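Local coordinates for protein endoglucanase (Ruminococcus champanellensis, PDB 6WQV) that probably cleaves internal beta-1,4-linkages in cellulose and related plant-wall polysaccharides as a broad-specificity family 5 endoglucanase, at residues A[105-108]-A[113-116]; A[10-15]-A[20-25]; A[291-296]-A[325-330]. All blocks are in the same frame, centred on the assembly; numbering follows the deposited sequence.

Contact 1: A[105-108]-A[113-116]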
loop_
_atom_site.group_PDB
_atom_site.type_symbol
_atom_site.label_atom_id
_atom_site.label_comp_id
_atom_site.label_asym_id
_atom_site.label_seq_id
_atom_site.Cartn_x
_atom_site.Cartn_y
_atom_site.Cartn_z
ATOM N N ASN A 105 12.657 -1.746 -10.237
ATOM C CA ASN A 105 13.167 -2.673 -11.244
ATOM C C ASN A 105 13.493 -4.043 -10.657
ATOM O O ASN A 105 13.374 -5.050 -11.364
ATOM C CB ASN A 105 14.376 -2.088 -11.972
ATOM C CG ASN A 105 13.996 -1.049 -12.995
ATOM O OD1 ASN A 105 12.831 -0.947 -13.400
ATOM N ND2 ASN A 105 14.969 -0.262 -13.422
ATOM N N TYR A 106 13.911 -4.118 -9.387
ATOM C CA TYR A 106 14.109 -5.436 -8.779
ATOM C C TYR A 106 12.838 -6.274 -8.903
ATOM O O TYR A 106 12.890 -7.499 -9.098
ATOM C CB TYR A 106 14.447 -5.337 -7.285
ATOM C CG TYR A 106 15.729 -4.652 -6.866
ATOM C CD1 TYR A 106 16.835 -4.580 -7.695
ATOM C CD2 TYR A 106 15.827 -4.097 -5.597
ATOM C CE1 TYR A 106 17.999 -3.934 -7.278
ATOM C CE2 TYR A 106 16.973 -3.471 -5.172
ATOM C CZ TYR A 106 18.056 -3.385 -6.013
ATOM O OH TYR A 106 19.209 -2.752 -5.586
ATOM N N VAL A 107 11.678 -5.622 -8.763
ATOM C CA VAL A 107 10.378 -6.283 -8.834
ATOM C C VAL A 107 9.975 -6.523 -10.278
ATOM O O VAL A 107 9.649 -7.650 -10.676
ATOM C CB VAL A 107 9.330 -5.419 -8.095
ATOM C CG1 VAL A 107 7.963 -6.072 -8.134
ATOM C CG2 VAL A 107 9.767 -5.123 -6.659
ATOM N N ILE A 108 9.990 -5.462 -11.091
ATOM C CA ILE A 108 9.533 -5.565 -12.476
ATOM C C ILE A 108 10.371 -6.570 -13.247
ATOM O O ILE A 108 9.843 -7.359 -14.040
ATOM C CB ILE A 108 9.527 -4.172 -13.138
ATOM C CG1 ILE A 108 8.432 -3.312 -12.495
ATOM C CG2 ILE A 108 9.362 -4.285 -14.653
ATOM C CD1 ILE A 108 7.011 -3.758 -12.833
ATOM N N TYR A 113 4.271 -8.223 -10.413
ATOM C CA TYR A 113 3.496 -6.990 -10.313
ATOM C C TYR A 113 4.088 -6.106 -9.232
ATOM O O TYR A 113 4.626 -6.585 -8.226
ATOM C CB TYR A 113 2.027 -7.299 -10.023
ATOM C CG TYR A 113 1.377 -7.898 -11.244
ATOM C CD1 TYR A 113 1.412 -9.263 -11.471
ATOM C CD2 TYR A 113 0.780 -7.086 -12.197
ATOM C CE1 TYR A 113 0.848 -9.812 -12.604
ATOM C CE2 TYR A 113 0.216 -7.623 -13.335
ATOM C CZ TYR A 113 0.251 -8.983 -13.533
ATOM O OH TYR A 113 -0.319 -9.512 -14.668
ATOM N N CYS A 114 4.009 -4.795 -9.454
ATOM C CA CYS A 114 4.589 -3.821 -8.547
ATOM C C CYS A 114 3.607 -2.678 -8.358
ATOM O O CYS A 114 3.042 -2.173 -9.333
ATOM C CB CYS A 114 5.904 -3.290 -9.112
ATOM S SG CYS A 114 6.766 -2.150 -8.030
ATOM N N ILE A 115 3.404 -2.284 -7.105
ATOM C CA ILE A 115 2.569 -1.145 -6.738
ATOM C C ILE A 115 3.489 -0.093 -6.141
ATOM O O ILE A 115 4.201 -0.366 -5.170
ATOM C CB ILE A 115 1.488 -1.552 -5.730
ATOM C CG1 ILE A 115 0.526 -2.560 -6.356
ATOM C CG2 ILE A 115 0.728 -0.323 -5.226
ATOM C CD1 ILE A 115 -0.190 -3.391 -5.327
ATOM N N LEU A 116 3.482 1.098 -6.730
ATOM C CA LEU A 116 4.285 2.231 -6.287
ATOM C C LEU A 116 3.343 3.331 -5.817
ATOM O O LEU A 116 2.417 3.699 -6.549
ATOM C CB LEU A 116 5.121 2.739 -7.465
ATOM C CG LEU A 116 5.952 4.000 -7.229
ATOM C CD1 LEU A 116 6.999 3.699 -6.169
ATOM C CD2 LEU A 116 6.593 4.484 -8.503
#

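Contact 2: A[10-15]-A[20-25]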
loop_
_atom_site.group_PDB
_atom_site.type_symbol
_atom_site.label_atom_id
_atom_site.label_comp_id
_atom_site.label_asym_id
_atom_site.label_seq_id
_atom_site.Cartn_x
_atom_site.Cartn_y
_atom_site.Cartn_z
ATOM N N GLN A 10 5.881 -2.671 -24.448
ATOM C CA GLN A 10 4.604 -3.140 -24.966
ATOM C C GLN A 10 3.710 -3.547 -23.805
ATOM O O GLN A 10 4.145 -4.240 -22.881
ATOM C CB GLN A 10 4.791 -4.322 -25.909
ATOM C CG GLN A 10 3.471 -4.812 -26.508
ATOM C CD GLN A 10 2.635 -3.688 -27.107
ATOM O OE1 GLN A 10 1.517 -3.427 -26.662
ATOM N NE2 GLN A 10 3.173 -3.023 -28.123
ATOM N N MET A 11 2.452 -3.118 -23.856
ATOM C CA MET A 11 1.570 -3.208 -22.708
ATOM C C MET A 11 0.259 -3.869 -23.087
ATOM O O MET A 11 -0.354 -3.517 -24.100
ATOM C CB MET A 11 1.285 -1.813 -22.164
ATOM C CG MET A 11 0.456 -1.808 -20.923
ATOM S SD MET A 11 0.312 -0.107 -20.386
ATOM C CE MET A 11 -0.766 -0.314 -18.979
ATOM N N ARG A 12 -0.173 -4.814 -22.255
ATOM C CA ARG A 12 -1.486 -5.416 -22.412
ATOM C C ARG A 12 -2.519 -4.458 -21.836
ATOM O O ARG A 12 -2.299 -3.853 -20.785
ATOM C CB ARG A 12 -1.557 -6.736 -21.647
ATOM C CG ARG A 12 -0.676 -7.843 -22.211
ATOM C CD ARG A 12 -0.882 -9.148 -21.432
ATOM N NE ARG A 12 -0.374 -9.026 -20.069
ATOM C CZ ARG A 12 -0.805 -9.724 -19.023
ATOM N NH1 ARG A 12 -1.781 -10.614 -19.157
ATOM N NH2 ARG A 12 -0.260 -9.518 -17.834
ATOM N N ASP A 13 -3.632 -4.317 -22.538
ATOM C CA ASP A 13 -4.742 -3.475 -22.107
ATOM C C ASP A 13 -5.720 -4.398 -21.395
ATOM O O ASP A 13 -6.540 -5.063 -22.035
ATOM C CB ASP A 13 -5.381 -2.817 -23.320
ATOM C CG ASP A 13 -6.393 -1.761 -22.948
ATOM O OD1 ASP A 13 -6.681 -1.580 -21.746
ATOM O OD2 ASP A 13 -6.897 -1.112 -23.884
ATOM N N LEU A 14 -5.619 -4.448 -20.070
ATOM C CA LEU A 14 -6.459 -5.306 -19.254
ATOM C C LEU A 14 -7.263 -4.474 -18.272
ATOM O O LEU A 14 -6.814 -3.418 -17.811
ATOM C CB LEU A 14 -5.610 -6.265 -18.432
ATOM C CG LEU A 14 -4.704 -7.211 -19.211
ATOM C CD1 LEU A 14 -3.887 -8.007 -18.210
ATOM C CD2 LEU A 14 -5.514 -8.110 -20.105
ATOM N N THR A 15 -8.439 -4.974 -17.915
ATOM C CA THR A 15 -9.204 -4.290 -16.885
ATOM C C THR A 15 -8.594 -4.544 -15.506
ATOM O O THR A 15 -7.781 -5.456 -15.299
ATOM C CB THR A 15 -10.644 -4.789 -16.849
ATOM O OG1 THR A 15 -10.658 -6.142 -16.376
ATOM C CG2 THR A 15 -11.280 -4.721 -18.209
ATOM N N LEU A 20 -6.118 -8.011 -11.377
ATOM C CA LEU A 20 -6.189 -8.593 -10.041
ATOM C C LEU A 20 -6.259 -10.113 -10.093
ATOM O O LEU A 20 -5.782 -10.786 -9.168
ATOM C CB LEU A 20 -7.376 -8.007 -9.270
ATOM C CG LEU A 20 -7.203 -6.539 -8.876
ATOM C CD1 LEU A 20 -8.556 -5.947 -8.461
ATOM C CD2 LEU A 20 -6.172 -6.348 -7.778
ATOM N N ASP A 21 -6.832 -10.684 -11.154
ATOM C CA ASP A 21 -6.900 -12.136 -11.278
ATOM C C ASP A 21 -5.558 -12.756 -11.642
ATOM O O ASP A 21 -5.400 -13.975 -11.525
ATOM C CB ASP A 21 -7.969 -12.553 -12.284
ATOM C CG ASP A 21 -9.368 -12.477 -11.697
ATOM O OD1 ASP A 21 -9.500 -12.434 -10.450
ATOM O OD2 ASP A 21 -10.337 -12.462 -12.482
ATOM N N GLU A 22 -4.592 -11.950 -12.070
ATOM C CA GLU A 22 -3.234 -12.436 -12.276
ATOM C C GLU A 22 -2.382 -12.358 -11.020
ATOM O O GLU A 22 -1.382 -13.077 -10.924
ATOM C CB GLU A 22 -2.564 -11.642 -13.394
ATOM C CG GLU A 22 -3.356 -11.687 -14.672
ATOM C CD GLU A 22 -2.494 -11.533 -15.895
ATOM O OE1 GLU A 22 -1.364 -11.022 -15.757
ATOM O OE2 GLU A 22 -2.942 -11.931 -16.992
ATOM N N ILE A 23 -2.742 -11.498 -10.067
ATOM C CA ILE A 23 -2.053 -11.445 -8.784
ATOM C C ILE A 23 -2.401 -12.690 -7.976
ATOM O O ILE A 23 -3.547 -13.154 -7.977
ATOM C CB ILE A 23 -2.447 -10.146 -8.054
ATOM C CG1 ILE A 23 -1.893 -8.943 -8.827
ATOM C CG2 ILE A 23 -1.981 -10.174 -6.623
ATOM C CD1 ILE A 23 -2.187 -7.583 -8.221
ATOM N N THR A 24 -1.395 -13.264 -7.310
ATOM C CA THR A 24 -1.622 -14.389 -6.404
ATOM C C THR A 24 -1.718 -13.857 -4.974
ATOM O O THR A 24 -2.811 -13.778 -4.405
ATOM C CB THR A 24 -0.518 -15.443 -6.552
ATOM O OG1 THR A 24 0.770 -14.838 -6.411
ATOM C CG2 THR A 24 -0.610 -16.140 -7.920
ATOM N N ILE A 25 -0.576 -13.469 -4.413
ATOM C CA ILE A 25 -0.468 -12.874 -3.080
ATOM C C ILE A 25 0.717 -11.922 -3.138
ATOM O O ILE A 25 1.670 -12.140 -3.894
ATOM C CB ILE A 25 -0.324 -13.974 -2.000
ATOM C CG1 ILE A 25 -0.308 -13.365 -0.593
ATOM C CG2 ILE A 25 0.925 -14.813 -2.263
ATOM C CD1 ILE A 25 -0.276 -14.399 0.525
#

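Contact 3: A[291-296]-A[325-330]. With EDO (1,2-ethanediol), chain I.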
loop_
_atom_site.group_PDB
_atom_site.type_symbol
_atom_site.label_atom_id
_atom_site.label_comp_id
_atom_site.label_asym_id
_atom_site.label_seq_id
_atom_site.Cartn_x
_atom_site.Cartn_y
_atom_site.Cartn_z
ATOM N N ALA A 291 -0.322 -9.705 11.041
ATOM C CA ALA A 291 -0.572 -9.928 12.462
ATOM C C ALA A 291 0.772 -9.871 13.174
ATOM O O ALA A 291 1.714 -10.563 12.780
ATOM C CB ALA A 291 -1.253 -11.276 12.731
ATOM N N LEU A 292 0.853 -9.037 14.203
ATOM C CA LEU A 292 2.094 -8.851 14.942
ATOM C C LEU A 292 2.609 -10.165 15.499
ATOM O O LEU A 292 1.838 -11.017 15.951
ATOM C CB LEU A 292 1.821 -7.962 16.149
ATOM C CG LEU A 292 1.412 -6.517 15.907
ATOM C CD1 LEU A 292 0.694 -5.972 17.134
ATOM C CD2 LEU A 292 2.619 -5.670 15.612
ATOM N N ASN A 293 3.936 -10.298 15.544
ATOM C CA ASN A 293 4.525 -11.410 16.274
ATOM C C ASN A 293 4.325 -11.197 17.769
ATOM O O ASN A 293 4.864 -10.245 18.344
ATOM C CB ASN A 293 6.021 -11.546 16.015
ATOM C CG ASN A 293 6.655 -12.583 16.930
ATOM O OD1 ASN A 293 6.042 -13.607 17.235
ATOM N ND2 ASN A 293 7.866 -12.312 17.391
ATOM N N LYS A 294 3.565 -12.093 18.403
ATOM C CA LYS A 294 3.356 -12.095 19.845
ATOM C C LYS A 294 3.782 -13.436 20.430
ATOM O O LYS A 294 3.249 -13.884 21.451
ATOM C CB LYS A 294 1.900 -11.773 20.185
ATOM C CG LYS A 294 1.508 -10.337 19.849
ATOM C CD LYS A 294 0.013 -10.112 20.019
ATOM C CE LYS A 294 -0.358 -8.658 19.774
ATOM N NZ LYS A 294 -1.833 -8.474 19.676
ATOM N N ASN A 295 4.739 -14.094 19.760
ATOM C CA ASN A 295 5.260 -15.390 20.187
ATOM C C ASN A 295 4.119 -16.397 20.308
ATOM O O ASN A 295 4.019 -17.175 21.259
ATOM C CB ASN A 295 6.096 -15.225 21.449
ATOM C CG ASN A 295 7.227 -14.222 21.240
ATOM O OD1 ASN A 295 7.377 -13.265 21.999
ATOM N ND2 ASN A 295 8.001 -14.420 20.172
ATOM N N ASN A 296 3.291 -16.402 19.262
ATOM C CA ASN A 296 1.999 -17.062 19.244
ATOM C C ASN A 296 1.806 -17.754 17.896
ATOM O O ASN A 296 0.874 -17.477 17.152
ATOM C CB ASN A 296 0.906 -16.009 19.470
ATOM C CG ASN A 296 0.938 -14.842 18.431
ATOM O OD1 ASN A 296 1.969 -14.518 17.820
ATOM N ND2 ASN A 296 -0.207 -14.198 18.257
ATOM N N ALA A 325 10.856 -6.626 11.139
ATOM C CA ALA A 325 11.015 -6.510 12.587
ATOM C C ALA A 325 10.407 -7.740 13.255
ATOM O O ALA A 325 9.253 -8.085 12.993
ATOM C CB ALA A 325 10.336 -5.233 13.096
ATOM N N PHE A 326 11.188 -8.389 14.120
ATOM C CA PHE A 326 10.833 -9.687 14.695
ATOM C C PHE A 326 10.639 -9.646 16.199
ATOM O O PHE A 326 9.581 -10.061 16.688
ATOM C CB PHE A 326 11.878 -10.751 14.259
ATOM C CG PHE A 326 11.965 -10.856 12.775
ATOM C CD1 PHE A 326 11.060 -11.628 12.079
ATOM C CD2 PHE A 326 12.874 -10.088 12.066
ATOM C CE1 PHE A 326 11.077 -11.664 10.697
ATOM C CE2 PHE A 326 12.898 -10.120 10.686
ATOM C CZ PHE A 326 11.988 -10.905 10.003
ATOM N N ASP A 327 11.612 -9.142 16.947
ATOM C CA ASP A 327 11.553 -9.172 18.403
ATOM C C ASP A 327 11.886 -7.806 18.990
ATOM O O ASP A 327 12.451 -7.713 20.082
ATOM C CB ASP A 327 12.464 -10.270 18.951
ATOM C CG ASP A 327 12.086 -11.652 18.424
ATOM O OD1 ASP A 327 10.969 -12.126 18.726
ATOM O OD2 ASP A 327 12.903 -12.253 17.695
ATOM N N THR A 328 11.512 -6.740 18.282
ATOM C CA THR A 328 11.732 -5.381 18.743
ATOM C C THR A 328 10.634 -4.969 19.728
ATOM O O THR A 328 9.653 -5.683 19.950
ATOM C CB THR A 328 11.734 -4.411 17.558
ATOM O OG1 THR A 328 10.387 -4.190 17.114
ATOM C CG2 THR A 328 12.559 -4.961 16.397
ATOM N N SER A 329 10.817 -3.789 20.328
ATOM C CA SER A 329 9.816 -3.205 21.213
ATOM C C SER A 329 8.702 -2.494 20.451
ATOM O O SER A 329 7.773 -1.973 21.081
ATOM C CB SER A 329 10.486 -2.212 22.161
ATOM O OG SER A 329 11.112 -1.180 21.419
ATOM N N GLY A 330 8.776 -2.460 19.128
ATOM C CA GLY A 330 7.770 -1.863 18.276
ATOM C C GLY A 330 6.866 -2.896 17.640
ATOM O O GLY A 330 6.601 -3.962 18.208
HETATM C C1 EDO I . 15.164 -7.693 14.991
HETATM O O1 EDO I . 13.877 -7.497 14.400
HETATM C C2 EDO I . 15.070 -8.805 16.028
HETATM O O2 EDO I . 14.139 -8.392 17.034
HETATM O O HOH W 1 9.139 -11.123 20.553
#

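Contact 1: A[105-108]-A[113-116]
V107 and I108, at the end of helix 94-108, close on C114 of strand 113-117 with apolar groups alone. The methylene of C114 is the meeting point: V107 CG1 comes within 3.6 Å of C114 CB, and I108 CD1 reaches the same CB at 3.9 Å. One methyl arrives from a side chain that faces the strand directly, the other from the end of a longer chain whose CB does not. I108 manages this through a bend, with CG1 beside its backbone N (chi1 -68°) and a second turn at chi2 of -70° that swings CD1 back to the strand. The sulfur of C114 takes a lesser share, SG lying 4.1 Å from V107 CG1.

A second kind of approach involves the strand backbone. V107 CG1, placed anti to its own N by a chi1 of -180°, also touches the carbonyl oxygen of Y113, 3.4 Å from CG1; this is van der Waals packing of a methyl on a peptide oxygen. The backbones themselves stay apart, with the CA atoms of V107 and C114 separated by 6.3 Å.

Neighbours extend the apolar layer: V107 also rests on V74 and on I63 of helix 60-68, and C114 on V76. Helix 94-108 is the crossover of the beta-alpha-beta unit that links strands 73-76 and 113-117, which are adjacent and parallel in the eight-stranded barrel. Contacts made by methyls and a methylene carry little directional preference, so shape and burial, not polar pairing, hold this helix end against the outer face of the strand.

Contact 2: A[10-15]-A[20-25]
R12 and E22 face each other as a salt bridge, their side chains arriving from opposite directions. R12 NH1 donates to E22 OE2 at 2.8 Å with a nearly straight bond of 170°. The oxygen lies almost in the guanidinium plane and is met on its syn side, while the two flat groups are turned 29° apart. R12 NH2 is modelled with a similar bond to E22 OE1, but that oxygen sits too near an atom elsewhere, so this half of the pairing is doubtful. The third nitrogen, NE, forms a salt bridge with E155, which lies just before barrel strand 157-160. A leucine in place of R12 would probably leave the carboxylates of E22 and E155 without the cation they share.

The setting is the chain leading into a TIM barrel: T15 is the N-cap of helix 16-22, which precedes the first barrel strand, 26-29, and E22 lies a little further along the chain, beyond T15. R12 thus links the incoming loop to the E22 side chain, bending at chi3 (-68°) to present its guanidinium edge.

Packing is slight. L14, from the same loop as R12, lays CD1 over one guanidinium face, 3.5 Å above the plane and offset toward the rim, and this methyl approaches E22 OE2 to 4.2 Å.

Contact 3: A[291-296]-A[325-330]
N293 reaches across to F326 with its side-chain amide, and this is where the contact is tight. ND2 donates to F326 O at 2.9 Å, with an N-H...O angle of 167°; the acceptor lies in the amide plane, although the donor is tilted from the plane of the carbonyl it meets. The other end of the same amide works within its own loop: N293 OD1 accepts from N295 N at 2.9 Å, closing an Asx turn, with the donor well above the carbonyl plane. Gripped at both ends, the amide has its rotation fixed. A CG anti to the backbone N (chi1 172°) sends it toward the partner loop, beside Y345 and R300.

Outward, the contact loosens. D327 and N295, both exposed, meet chiefly through a water that donates to both, 2.8 Å from D327 OD1 and 3.1 Å from N295 OD1. Beyond the 326-327 backbone, a 1,2-ethanediol, probably from the crystallisation liquor, receives F326 N on its O1 at 2.8 Å and D327 N on its O2 at 2.6 Å. Next to it T328 closes an ST turn, its OG1 accepting from G330 N.

The pairing joins the loops that follow strands 284-289 and 318-322, the seventh and eighth of the barrel. The loops that follow the strands lie at the C-terminal face of a TIM barrel, where glycosidases bind substrate; here A325 N is hydrogen-bonded to N323 OD1 and L292 packs on F333, both residues of the glycan pocket.

Contacts 1 and 2 are neighbours, with centres 13 Å apart. Y113, whose carbonyl belongs to contact 1, extends its ring onto I23 and its hydroxyl to the salt bridge of contact 2, where R12 NH2 makes a weak hydrogen bond to it; the still shorter approach to E22 is doubtful. Both thus meet near the N-terminal ends of the barrel strands. Contact 3 belongs to the C-terminal end, its centre 27 Å from that of contact 1 and 34 Å from that of contact 2. It lies on the glycan-binding side: the F326 side chain is about 11 Å from a bound beta-D-glucopyranose, so it does not touch the sugar, but its loops meet pocket residues N323 and F333.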